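Local coordinates for protein aldehyde dehydrogenase (Burkholderia vietnamiensis, PDB 5KF0) that probably oxidises aldehydes to carboxylic acids with a nicotinamide coenzyme as hydride acceptor, and holds NADPH in its cofactor pocket, at residues L165-H170 with S446-N451; E86-L91 with G108-L113; D115-A120 with H170-A175; G193-A198 with F211-A216. One frame throughout, in Å; residues are numbered along the deposited sequence. Where two conformers were deposited one is given.

Contact 1. Residues L165-H170 with S446-N451. With NDP (NADPH dihydro-nicotinamide-adenine-dinucleotide phosphate), chain E; ACT (acetate ion), chain H.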
# COMPACT_ATOMS: atom_id res chain seq x y z
N LEU A 165 -1.01 26.64 17.70
CA LEU A 165 -2.22 25.91 17.32
C LEU A 165 -1.87 24.71 16.45
O LEU A 165 -2.22 23.57 16.77
CB LEU A 165 -3.19 26.84 16.59
CG LEU A 165 -3.88 27.87 17.47
CD1 LEU A 165 -4.77 28.78 16.63
CD2 LEU A 165 -4.70 27.19 18.54
N ASN A 166 -1.19 24.96 15.33
CA ASN A 166 -1.04 23.87 14.37
C ASN A 166 -0.07 22.80 14.84
O ASN A 166 -0.26 21.61 14.52
CB ASN A 166 -0.59 24.41 13.01
CG ASN A 166 -0.86 23.40 11.90
OD1 ASN A 166 -1.91 22.75 11.88
ND2 ASN A 166 0.09 23.24 11.02
N LEU A 167 0.98 23.16 15.59
CA LEU A 167 1.90 22.13 16.05
C LEU A 167 1.30 21.31 17.19
O LEU A 167 1.61 20.12 17.32
CB LEU A 167 3.24 22.74 16.44
CG LEU A 167 3.93 23.33 15.20
CD1 LEU A 167 5.16 24.15 15.64
CD2 LEU A 167 4.33 22.23 14.18
N ALA A 168 0.42 21.90 18.00
CA ALA A 168 -0.36 21.07 18.91
C ALA A 168 -1.28 20.14 18.14
O ALA A 168 -1.43 18.96 18.49
CB ALA A 168 -1.16 21.96 19.87
N ALA A 169 -1.90 20.65 17.07
CA ALA A 169 -2.82 19.84 16.26
C ALA A 169 -2.13 18.63 15.66
O ALA A 169 -2.75 17.56 15.55
CB ALA A 169 -3.44 20.69 15.15
N HIS A 170 -0.86 18.77 15.28
CA HIS A 170 -0.15 17.64 14.68
C HIS A 170 0.15 16.53 15.68
O HIS A 170 0.60 15.46 15.25
CB HIS A 170 1.13 18.13 13.98
CG HIS A 170 0.89 18.55 12.56
ND1 HIS A 170 0.62 17.64 11.56
CD2 HIS A 170 0.81 19.78 11.99
CE1 HIS A 170 0.41 18.28 10.43
NE2 HIS A 170 0.52 19.58 10.66
N SER A 446 10.42 26.71 3.33
CA SER A 446 9.41 27.10 4.31
C SER A 446 8.02 26.54 4.01
O SER A 446 7.11 26.78 4.80
CB SER A 446 9.37 28.62 4.38
OG SER A 446 10.69 29.12 4.45
N PHE A 447 7.84 25.77 2.92
CA PHE A 447 6.53 25.23 2.57
C PHE A 447 6.24 23.94 3.32
O PHE A 447 7.10 23.04 3.39
CB PHE A 447 6.44 24.97 1.06
CG PHE A 447 5.17 24.29 0.66
CD1 PHE A 447 4.00 25.02 0.47
CD2 PHE A 447 5.11 22.91 0.51
CE1 PHE A 447 2.81 24.39 0.13
CE2 PHE A 447 3.92 22.28 0.17
CZ PHE A 447 2.78 23.03 -0.02
N ARG A 448 5.03 23.83 3.86
CA ARG A 448 4.49 22.60 4.43
C ARG A 448 2.99 22.55 4.17
O ARG A 448 2.30 23.55 4.30
CB ARG A 448 4.74 22.52 5.94
CG ARG A 448 4.16 21.24 6.59
CD ARG A 448 4.40 21.24 8.09
NE ARG A 448 3.98 19.98 8.69
CZ ARG A 448 4.08 19.70 9.99
NH1 ARG A 448 4.54 20.62 10.84
NH2 ARG A 448 3.72 18.51 10.43
N VAL A 449 2.51 21.38 3.78
CA VAL A 449 1.08 21.10 3.73
C VAL A 449 0.82 19.94 4.69
O VAL A 449 1.66 19.05 4.85
CB VAL A 449 0.61 20.81 2.28
CG1 VAL A 449 1.39 19.67 1.64
CG2 VAL A 449 -0.90 20.57 2.20
N ASP A 450 -0.33 19.98 5.38
CA ASP A 450 -0.37 19.27 6.65
C ASP A 450 -0.53 17.76 6.53
O ASP A 450 -0.37 17.07 7.54
CB ASP A 450 -1.47 19.87 7.53
CG ASP A 450 -1.11 21.28 7.97
OD1 ASP A 450 -0.11 21.42 8.69
OD2 ASP A 450 -1.81 22.23 7.57
N ASN A 451 -0.80 17.22 5.34
CA ASN A 451 -0.80 15.77 5.20
C ASN A 451 0.57 15.20 4.89
O ASN A 451 0.75 13.98 5.02
CB ASN A 451 -1.79 15.33 4.11
CG ASN A 451 -1.41 15.85 2.74
OD1 ASN A 451 -0.84 16.93 2.61
ND2 ASN A 451 -1.75 15.09 1.70
PA NDP E . 11.78 25.45 23.36
O1A NDP E . 12.67 24.27 23.16
O2A NDP E . 12.47 26.57 24.15
O5B NDP E . 10.42 25.07 24.09
C5B NDP E . 9.55 24.14 23.41
C4B NDP E . 8.67 23.47 24.43
O4B NDP E . 9.47 22.60 25.27
C3B NDP E . 7.94 24.43 25.39
O3B NDP E . 6.67 23.90 25.74
C2B NDP E . 8.87 24.40 26.61
O2B NDP E . 8.23 24.74 27.86
C1B NDP E . 9.21 22.92 26.62
N9A NDP E . 10.38 22.57 27.41
C8A NDP E . 11.62 23.15 27.41
N7A NDP E . 12.49 22.57 28.20
C5A NDP E . 11.77 21.53 28.77
C6A NDP E . 12.11 20.52 29.69
N6A NDP E . 13.32 20.41 30.26
N1A NDP E . 11.15 19.63 30.03
C2A NDP E . 9.94 19.75 29.49
N3A NDP E . 9.49 20.66 28.62
C4A NDP E . 10.46 21.52 28.30
O3 NDP E . 11.32 26.00 21.95
PN NDP E . 10.48 27.28 21.50
O1N NDP E . 9.16 27.27 22.17
O2N NDP E . 11.35 28.49 21.75
O5D NDP E . 10.26 27.08 19.94
C5D NDP E . 11.24 27.34 18.93
C4D NDP E . 11.93 26.05 18.57
O4D NDP E . 10.96 25.08 18.11
C3D NDP E . 12.95 26.22 17.44
O3D NDP E . 14.16 25.50 17.68
C2D NDP E . 12.18 25.69 16.24
O2D NDP E . 12.96 25.25 15.13
C1D NDP E . 11.39 24.55 16.87
N1N NDP E . 10.26 24.24 16.00
C2N NDP E . 10.14 23.01 15.39
C3N NDP E . 9.20 22.75 14.47
C7N NDP E . 9.02 21.40 13.87
O7N NDP E . 7.87 21.05 13.56
N7N NDP E . 10.09 20.64 13.64
C4N NDP E . 8.32 23.84 13.97
C5N NDP E . 8.31 24.99 14.92
C6N NDP E . 9.28 25.16 15.80
P2B NDP E . 8.12 26.30 28.36
O1X NDP E . 8.58 27.17 27.24
O2X NDP E . 6.69 26.42 28.77
O3X NDP E . 9.01 26.42 29.58
C ACT H . 5.13 24.37 9.69
O ACT H . 4.62 25.17 8.85
OXT ACT H . 4.35 23.65 10.35
CH3 ACT H . 6.61 24.25 9.90
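Arg448 reaches from the loop to lay its guanidinium flat on the ring of His170. Its CG stands anti to the backbone N (chi1 179°) and the chain runs extended, which carries the charged head across to the helix. Arg448 CB starts at the flank of an acetate, probably from the crystallisation liquor, 3.9 Å from its O; CD is closer, 3.3 Å from the acetate OXT. At the end the two nitrogens part company. Arg448 NH1 donates to OXT at 3.1 Å and brushes CD2 of Leu167 at 3.7 Å, while NH2 hangs over the middle of the imidazole. The stacked planes are only 17° apart, with their centres separated by 3.8 Å.

The ring's rotation is set at its edge, where NE2 of His170 donates to OD1 of Asp450 at 2.8 Å. The same oxygen takes a nearly straight bond (173°) from ND2 of Asn166 at 3.0 Å. Both donors come to one face of the carboxylate, Asn166 ND2 on the syn side and His170 NE2 on the anti side. In the conformer given, Arg112 lies against OD2 as a salt-bridge partner.

Leu167 also lines the cofactor pocket, its CD1 lying 3.3 Å from C5N of the nicotinamide. The buried contact ties helix 164-178 to the loop between strands 438-441 and 461-462, with helix 103-123 alongside and Ile136 of a second subunit packed on Val449.

Contact 2. Residues E86-L91 with G108-L113. With ACT (acetate ion), chain H.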
# COMPACT_ATOMS: atom_id res chain seq x y z
N GLU A 86 -16.26 27.93 13.57
CA GLU A 86 -17.14 28.87 14.26
C GLU A 86 -16.35 29.92 15.04
O GLU A 86 -16.76 31.08 15.12
CB GLU A 86 -18.09 28.13 15.21
CG GLU A 86 -19.20 27.37 14.51
CD GLU A 86 -20.09 26.62 15.48
OE1 GLU A 86 -19.90 26.75 16.71
OE2 GLU A 86 -21.00 25.89 15.01
N ARG A 87 -15.22 29.52 15.62
CA ARG A 87 -14.44 30.37 16.50
C ARG A 87 -13.17 30.88 15.83
O ARG A 87 -12.19 31.21 16.50
CB ARG A 87 -14.11 29.60 17.79
CG ARG A 87 -15.37 29.17 18.53
CD ARG A 87 -15.08 28.30 19.75
NE ARG A 87 -14.43 29.06 20.81
CZ ARG A 87 -14.27 28.61 22.06
NH1 ARG A 87 -14.73 27.42 22.40
NH2 ARG A 87 -13.67 29.37 22.96
N PHE A 88 -13.22 31.00 14.49
CA PHE A 88 -12.03 31.30 13.70
C PHE A 88 -11.38 32.61 14.13
O PHE A 88 -10.17 32.66 14.39
CB PHE A 88 -12.42 31.35 12.22
CG PHE A 88 -11.26 31.50 11.28
CD1 PHE A 88 -10.69 30.39 10.68
CD2 PHE A 88 -10.76 32.75 10.98
CE1 PHE A 88 -9.62 30.52 9.81
CE2 PHE A 88 -9.69 32.90 10.10
CZ PHE A 88 -9.12 31.79 9.53
N ASP A 89 -12.17 33.68 14.23
CA ASP A 89 -11.61 34.98 14.58
C ASP A 89 -11.11 35.01 16.02
O ASP A 89 -10.12 35.69 16.31
CB ASP A 89 -12.64 36.08 14.35
CG ASP A 89 -13.04 36.22 12.89
OD1 ASP A 89 -12.18 36.03 12.02
OD2 ASP A 89 -14.22 36.52 12.62
N GLU A 90 -11.78 34.29 16.92
CA GLU A 90 -11.31 34.21 18.30
C GLU A 90 -9.95 33.53 18.37
O GLU A 90 -9.03 34.02 19.04
CB GLU A 90 -12.34 33.46 19.15
CG GLU A 90 -11.88 33.15 20.56
CD GLU A 90 -12.85 32.24 21.28
OE1 GLU A 90 -13.91 31.89 20.70
OE2 GLU A 90 -12.56 31.86 22.43
N LEU A 91 -9.80 32.40 17.68
CA LEU A 91 -8.52 31.69 17.66
C LEU A 91 -7.43 32.56 17.05
O LEU A 91 -6.30 32.61 17.56
CB LEU A 91 -8.66 30.38 16.88
CG LEU A 91 -9.40 29.30 17.68
CD1 LEU A 91 -9.98 28.24 16.75
CD2 LEU A 91 -8.47 28.67 18.71
N GLY A 108 -3.94 32.57 8.88
CA GLY A 108 -3.42 31.46 8.11
C GLY A 108 -3.15 30.23 8.94
O GLY A 108 -3.37 29.10 8.49
N GLU A 109 -2.67 30.42 10.18
CA GLU A 109 -2.42 29.25 11.02
C GLU A 109 -3.72 28.61 11.49
O GLU A 109 -3.79 27.38 11.64
CB GLU A 109 -1.54 29.61 12.23
CG GLU A 109 -1.25 28.37 13.08
CD GLU A 109 -0.30 28.58 14.24
OE1 GLU A 109 0.40 29.61 14.29
OE2 GLU A 109 -0.26 27.69 15.11
N VAL A 110 -4.76 29.41 11.75
CA VAL A 110 -6.04 28.82 12.12
C VAL A 110 -6.59 27.99 10.96
O VAL A 110 -7.16 26.91 11.16
CB VAL A 110 -7.03 29.90 12.58
CG1 VAL A 110 -8.37 29.27 12.99
CG2 VAL A 110 -6.45 30.68 13.77
N THR A 111 -6.41 28.47 9.72
CA THR A 111 -6.80 27.65 8.57
C THR A 111 -6.05 26.33 8.57
O THR A 111 -6.63 25.27 8.28
CB THR A 111 -6.56 28.43 7.28
OG1 THR A 111 -7.37 29.61 7.27
CG2 THR A 111 -6.89 27.57 6.06
N ARG A 112 -4.76 26.36 8.91
CA ARG A 112 -3.95 25.14 8.97
C ARG A 112 -4.43 24.22 10.08
O ARG A 112 -4.45 22.99 9.92
CB ARG A 112 -2.48 25.51 9.18
CG ARG A 112 -1.85 26.24 8.02
CD ARG A 112 -1.39 25.27 6.93
NE ARG A 112 -0.40 24.31 7.44
CZ ARG A 112 0.88 24.60 7.65
NH1 ARG A 112 1.34 25.82 7.39
NH2 ARG A 112 1.70 23.67 8.12
N LEU A 113 -4.77 24.79 11.23
CA LEU A 113 -5.31 24.01 12.35
C LEU A 113 -6.52 23.20 11.89
O LEU A 113 -6.64 22.01 12.19
CB LEU A 113 -5.71 24.95 13.49
CG LEU A 113 -6.67 24.40 14.57
CD1 LEU A 113 -6.00 23.31 15.41
CD2 LEU A 113 -7.20 25.52 15.47
C ACT H . 5.13 24.37 9.69
O ACT H . 4.62 25.17 8.85
OXT ACT H . 4.35 23.65 10.35
CH3 ACT H . 6.61 24.25 9.90
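Phe88 holds CG anti to its backbone N (chi1 -174°), and this swings the ring out to meet Val110, whose CG1 takes the equivalent position (chi1 -179°) and leaves CG2 to turn the other way. The valine is therefore split between two partners. Val110 CG1 rests 3.5 Å from CD1 of Phe88, and Val110 CB stands over one face of the ring in a CH-pi contact, 4.2 Å from the centroid and 25° off the normal, displaced toward the rim. Val110 CG2 meets the root of Leu91 instead, 3.8 Å from its CB.

The far end of the phenyl ring is reached by Thr111, whose OG1 lies near the ring plane at the edge, 3.5 Å from CE1 of Phe88. That hydroxyl is hydrogen-bonded to the carbonyl O of Arg107 one turn back in its own helix, so it meets the aromatic edge while already engaged. Deeper in, Leu91 and Leu113 cross at about a right angle, CD1 of Leu91 lying 4.1 Å from CD2 of Leu113.

At the start of helix 88-99, Arg87 in the N-cap position grips Glu90 side-on: NE donates to OE1 at 2.9 Å and NH2 to OE2 at 2.8 Å. NH1 of the same guanidinium has a second carboxylate in Glu199.

Apolar side chains carry the seam, with its threonine edge exposed and its leucines buried. It is a local helix-helix interface between consecutive helices, 88-99 and 103-123, joined by a short connection in the helical part of the aldehyde dehydrogenase fold.

Contact 3. Residues D115-A120 with H170-A175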
# COMPACT_ATOMS: atom_id res chain seq x y z
N ASP A 115 -7.27 22.47 8.71
CA ASP A 115 -6.76 21.52 7.72
C ASP A 115 -6.21 20.27 8.40
O ASP A 115 -6.49 19.14 7.97
CB ASP A 115 -5.65 22.15 6.87
CG ASP A 115 -6.15 23.19 5.86
OD1 ASP A 115 -7.36 23.26 5.57
OD2 ASP A 115 -5.29 23.93 5.33
N THR A 116 -5.42 20.45 9.46
CA THR A 116 -4.78 19.32 10.13
C THR A 116 -5.82 18.41 10.77
O THR A 116 -5.74 17.18 10.64
CB THR A 116 -3.77 19.85 11.15
OG1 THR A 116 -2.76 20.59 10.46
CG2 THR A 116 -3.11 18.71 11.94
N PHE A 117 -6.81 18.98 11.46
CA PHE A 117 -7.87 18.15 12.02
C PHE A 117 -8.70 17.48 10.93
O PHE A 117 -9.18 16.35 11.13
CB PHE A 117 -8.77 18.98 12.95
CG PHE A 117 -8.28 19.02 14.36
CD1 PHE A 117 -7.16 19.79 14.70
CD2 PHE A 117 -8.91 18.29 15.36
CE1 PHE A 117 -6.69 19.80 16.02
CE2 PHE A 117 -8.45 18.32 16.68
CZ PHE A 117 -7.34 19.07 17.00
N ARG A 118 -8.90 18.14 9.79
CA ARG A 118 -9.67 17.51 8.73
C ARG A 118 -8.93 16.31 8.14
O ARG A 118 -9.56 15.28 7.85
CB ARG A 118 -10.02 18.51 7.64
CG ARG A 118 -10.85 17.87 6.56
CD ARG A 118 -11.53 18.86 5.66
NE ARG A 118 -12.49 18.13 4.84
CZ ARG A 118 -13.24 18.67 3.89
NH1 ARG A 118 -13.15 19.97 3.61
NH2 ARG A 118 -14.08 17.90 3.23
N VAL A 119 -7.61 16.42 7.95
CA VAL A 119 -6.85 15.25 7.50
C VAL A 119 -6.99 14.11 8.51
O VAL A 119 -7.17 12.94 8.14
CB VAL A 119 -5.37 15.59 7.26
CG1 VAL A 119 -4.58 14.34 6.89
CG2 VAL A 119 -5.20 16.64 6.20
N ALA A 120 -6.90 14.44 9.80
CA ALA A 120 -7.05 13.41 10.82
C ALA A 120 -8.44 12.78 10.78
O ALA A 120 -8.57 11.56 10.98
CB ALA A 120 -6.77 14.00 12.20
N HIS A 170 -0.86 18.77 15.28
CA HIS A 170 -0.15 17.64 14.68
C HIS A 170 0.15 16.53 15.68
O HIS A 170 0.60 15.46 15.25
CB HIS A 170 1.13 18.13 13.98
CG HIS A 170 0.89 18.55 12.56
ND1 HIS A 170 0.62 17.64 11.56
CD2 HIS A 170 0.81 19.78 11.99
CE1 HIS A 170 0.41 18.28 10.43
NE2 HIS A 170 0.52 19.58 10.66
N LYS A 171 -0.10 16.74 16.97
CA LYS A 171 -0.05 15.67 17.96
C LYS A 171 -1.43 15.26 18.43
O LYS A 171 -1.75 14.07 18.46
CB LYS A 171 0.82 16.10 19.16
CG LYS A 171 2.22 16.58 18.73
CD LYS A 171 3.12 16.86 19.95
CE LYS A 171 4.40 17.60 19.51
NZ LYS A 171 5.24 16.78 18.58
N VAL A 172 -2.27 16.24 18.78
CA VAL A 172 -3.61 15.98 19.31
C VAL A 172 -4.47 15.25 18.29
O VAL A 172 -5.15 14.27 18.61
CB VAL A 172 -4.27 17.31 19.74
CG1 VAL A 172 -5.75 17.10 20.05
CG2 VAL A 172 -3.53 17.90 20.94
N ALA A 173 -4.52 15.77 17.05
CA ALA A 173 -5.46 15.20 16.08
C ALA A 173 -5.12 13.76 15.73
O ALA A 173 -6.03 12.91 15.73
CB ALA A 173 -5.53 16.09 14.84
N PRO A 174 -3.86 13.39 15.46
CA PRO A 174 -3.56 11.97 15.22
C PRO A 174 -3.76 11.11 16.45
O PRO A 174 -4.15 9.94 16.32
CB PRO A 174 -2.09 11.97 14.78
CG PRO A 174 -1.66 13.38 14.68
CD PRO A 174 -2.70 14.28 15.24
N ALA A 175 -3.51 11.65 17.65
CA ALA A 175 -3.75 10.86 18.85
C ALA A 175 -5.21 10.47 18.95
O ALA A 175 -5.53 9.32 19.28
CB ALA A 175 -3.32 11.65 20.09
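Ala173 gives up more surface here than any other residue, because its methyl group sits squarely over the ring of Phe117. Ala173 CB is 3.8 Å from the Phe117 ring centroid and only 2° off the normal, and all six ring carbons lie at nearly the same distance from it. The same Ala173 methyl also meets CB of Ala120 at 3.6 Å. Small residues on both helices let the backbones come close at this point: the CA atoms of Phe117 and Ala173 are 5.6 Å apart.

Thr116 repeats the theme one residue earlier. Its CG2, anti to the backbone N, stands over the face of His170 that lies opposite Arg448, 3.8 Å from the centroid, so the imidazole is sandwiched between a methyl and a guanidinium. The threonine OG1 is occupied by a hydrogen bond with OD1 of Asn166. Phe117 finally reaches sidelong past Ala173, bringing CZ to 4.0 Å from CG1 of Val172.

The two segments run nearly side by side, their axes 8.9 Å apart at closest and inclined at 22°. Helix 70-86 packs on Phe117, with Phe84 meeting the ring edge-to-face. Beyond that, helix 467-473 packs on Thr116 and Pro174 through Ile467, and Val172 turns to strand 182-185 of the central sheet, where it rests on Phe182 and Leu184.

Contact 4. Residues G193-A198 with F211-A216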
# COMPACT_ATOMS: atom_id res chain seq x y z
N GLY A 193 -4.18 29.18 22.99
CA GLY A 193 -4.69 28.41 21.86
C GLY A 193 -4.95 26.96 22.22
O GLY A 193 -6.03 26.42 21.92
N ALA A 194 -3.98 26.32 22.88
CA ALA A 194 -4.15 24.93 23.32
C ALA A 194 -5.33 24.78 24.28
O ALA A 194 -6.02 23.75 24.26
CB ALA A 194 -2.86 24.44 23.97
N LEU A 195 -5.57 25.78 25.13
CA LEU A 195 -6.69 25.70 26.07
C LEU A 195 -8.03 25.93 25.37
O LEU A 195 -9.05 25.45 25.86
CB LEU A 195 -6.50 26.70 27.21
CG LEU A 195 -5.28 26.39 28.08
CD1 LEU A 195 -5.02 27.53 29.04
CD2 LEU A 195 -5.45 25.06 28.84
N ILE A 196 -8.05 26.65 24.25
CA ILE A 196 -9.29 26.72 23.47
C ILE A 196 -9.55 25.39 22.77
O ILE A 196 -10.69 24.90 22.73
CB ILE A 196 -9.24 27.89 22.48
CG1 ILE A 196 -9.20 29.23 23.23
CG2 ILE A 196 -10.46 27.84 21.55
CD1 ILE A 196 -8.88 30.41 22.32
N ILE A 197 -8.50 24.78 22.21
CA ILE A 197 -8.62 23.42 21.68
C ILE A 197 -9.17 22.49 22.76
O ILE A 197 -10.10 21.70 22.51
CB ILE A 197 -7.26 22.92 21.15
CG1 ILE A 197 -6.82 23.72 19.92
CG2 ILE A 197 -7.32 21.43 20.83
CD1 ILE A 197 -5.46 23.32 19.36
N ALA A 198 -8.64 22.59 23.99
CA ALA A 198 -9.12 21.75 25.08
C ALA A 198 -10.58 22.01 25.41
O ALA A 198 -11.34 21.06 25.67
CB ALA A 198 -8.25 21.97 26.32
N PHE A 211 -7.99 13.18 27.56
CA PHE A 211 -7.04 14.27 27.36
C PHE A 211 -6.91 15.13 28.61
O PHE A 211 -7.84 15.25 29.41
CB PHE A 211 -7.44 15.15 26.17
CG PHE A 211 -8.63 16.03 26.42
CD1 PHE A 211 -8.46 17.35 26.82
CD2 PHE A 211 -9.93 15.56 26.23
CE1 PHE A 211 -9.55 18.17 27.05
CE2 PHE A 211 -11.04 16.38 26.44
CZ PHE A 211 -10.84 17.70 26.85
N SER A 212 -5.72 15.69 28.77
CA SER A 212 -5.46 16.81 29.66
C SER A 212 -4.61 17.81 28.90
O SER A 212 -3.76 17.42 28.09
CB SER A 212 -4.76 16.37 30.96
OG SER A 212 -5.59 15.53 31.74
N VAL A 213 -4.83 19.10 29.15
CA VAL A 213 -3.99 20.16 28.59
C VAL A 213 -3.53 21.00 29.78
O VAL A 213 -4.35 21.67 30.43
CB VAL A 213 -4.72 21.00 27.54
CG1 VAL A 213 -3.81 22.14 27.04
CG2 VAL A 213 -5.17 20.12 26.36
N LEU A 214 -2.24 20.93 30.09
CA LEU A 214 -1.71 21.44 31.35
C LEU A 214 -0.57 22.42 31.10
O LEU A 214 0.55 21.98 30.76
CB LEU A 214 -1.21 20.29 32.23
CG LEU A 214 -2.23 19.22 32.63
CD1 LEU A 214 -1.54 18.17 33.50
CD2 LEU A 214 -3.40 19.84 33.37
N PRO A 215 -0.79 23.71 31.27
CA PRO A 215 0.33 24.65 31.22
C PRO A 215 1.28 24.37 32.38
O PRO A 215 0.86 24.14 33.51
CB PRO A 215 -0.34 26.03 31.37
CG PRO A 215 -1.81 25.79 31.02
CD PRO A 215 -2.08 24.39 31.49
N ALA A 216 2.58 24.39 32.08
CA ALA A 216 3.61 24.17 33.09
C ALA A 216 4.93 24.65 32.52
O ALA A 216 5.21 24.43 31.34
CB ALA A 216 3.71 22.69 33.48
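The carbonyl O of Ala194 accepts a hydrogen bond from the backbone N of Ala198 at 2.9 Å, an ordinary helical bond, and Val213 rests against that same oxygen with CG1, 3.9 Å away. Val213 is the strand residue with the most surface buried against the helix. Its CG1, anti to the backbone N (chi1 177°), meets CD2 of Leu195 at 3.8 Å and CB of Ala194 at 4.0 Å; Val213 CG2 meets CB of Ala198 at 3.6 Å.

Helix 192-202 is the crossover of a beta-alpha-beta unit between the parallel strands 182-185 and 211-213, part of the Rossmann-like sheet of the cofactor domain. Helix and strand segments run roughly antiparallel, 152° between their directions, with the axes 8.8 Å apart.

Two contacts flank the valine. Phe211, its CG wedged between the backbone N and the carbonyl carbon, brings CZ to 3.6 Å from the carbonyl O of Ala198. On the other flank CD1 of Leu195 lies 4.2 Å from CG of Pro215. Ser212 and Leu214 face the opposite way, onto helix 48-60, where Ala54 meets both.

Contacts 1 and 3 share His170 and lie closest together, their centres about 9 Å apart; CB of Ala169 also packs 3.5 Å from CE1 of Phe117 between them. Contact 2 is about 13 Å from contact 1 between centres and reaches it through Glu109, whose OE2 lies 2.9 Å from the backbone N of Asn166. In the conformer given, Arg112 bridges toward Asp450 and comes weakly near the acetate. Contact 4 stands farther off, about 18 Å from contact 1 between centres, yet Ile196 CG2 packs 3.6 Å from Leu91 CD2 of contact 2. Contacts 1 and 4 each supply a residue of the NADPH pocket, Leu167 and Ala216.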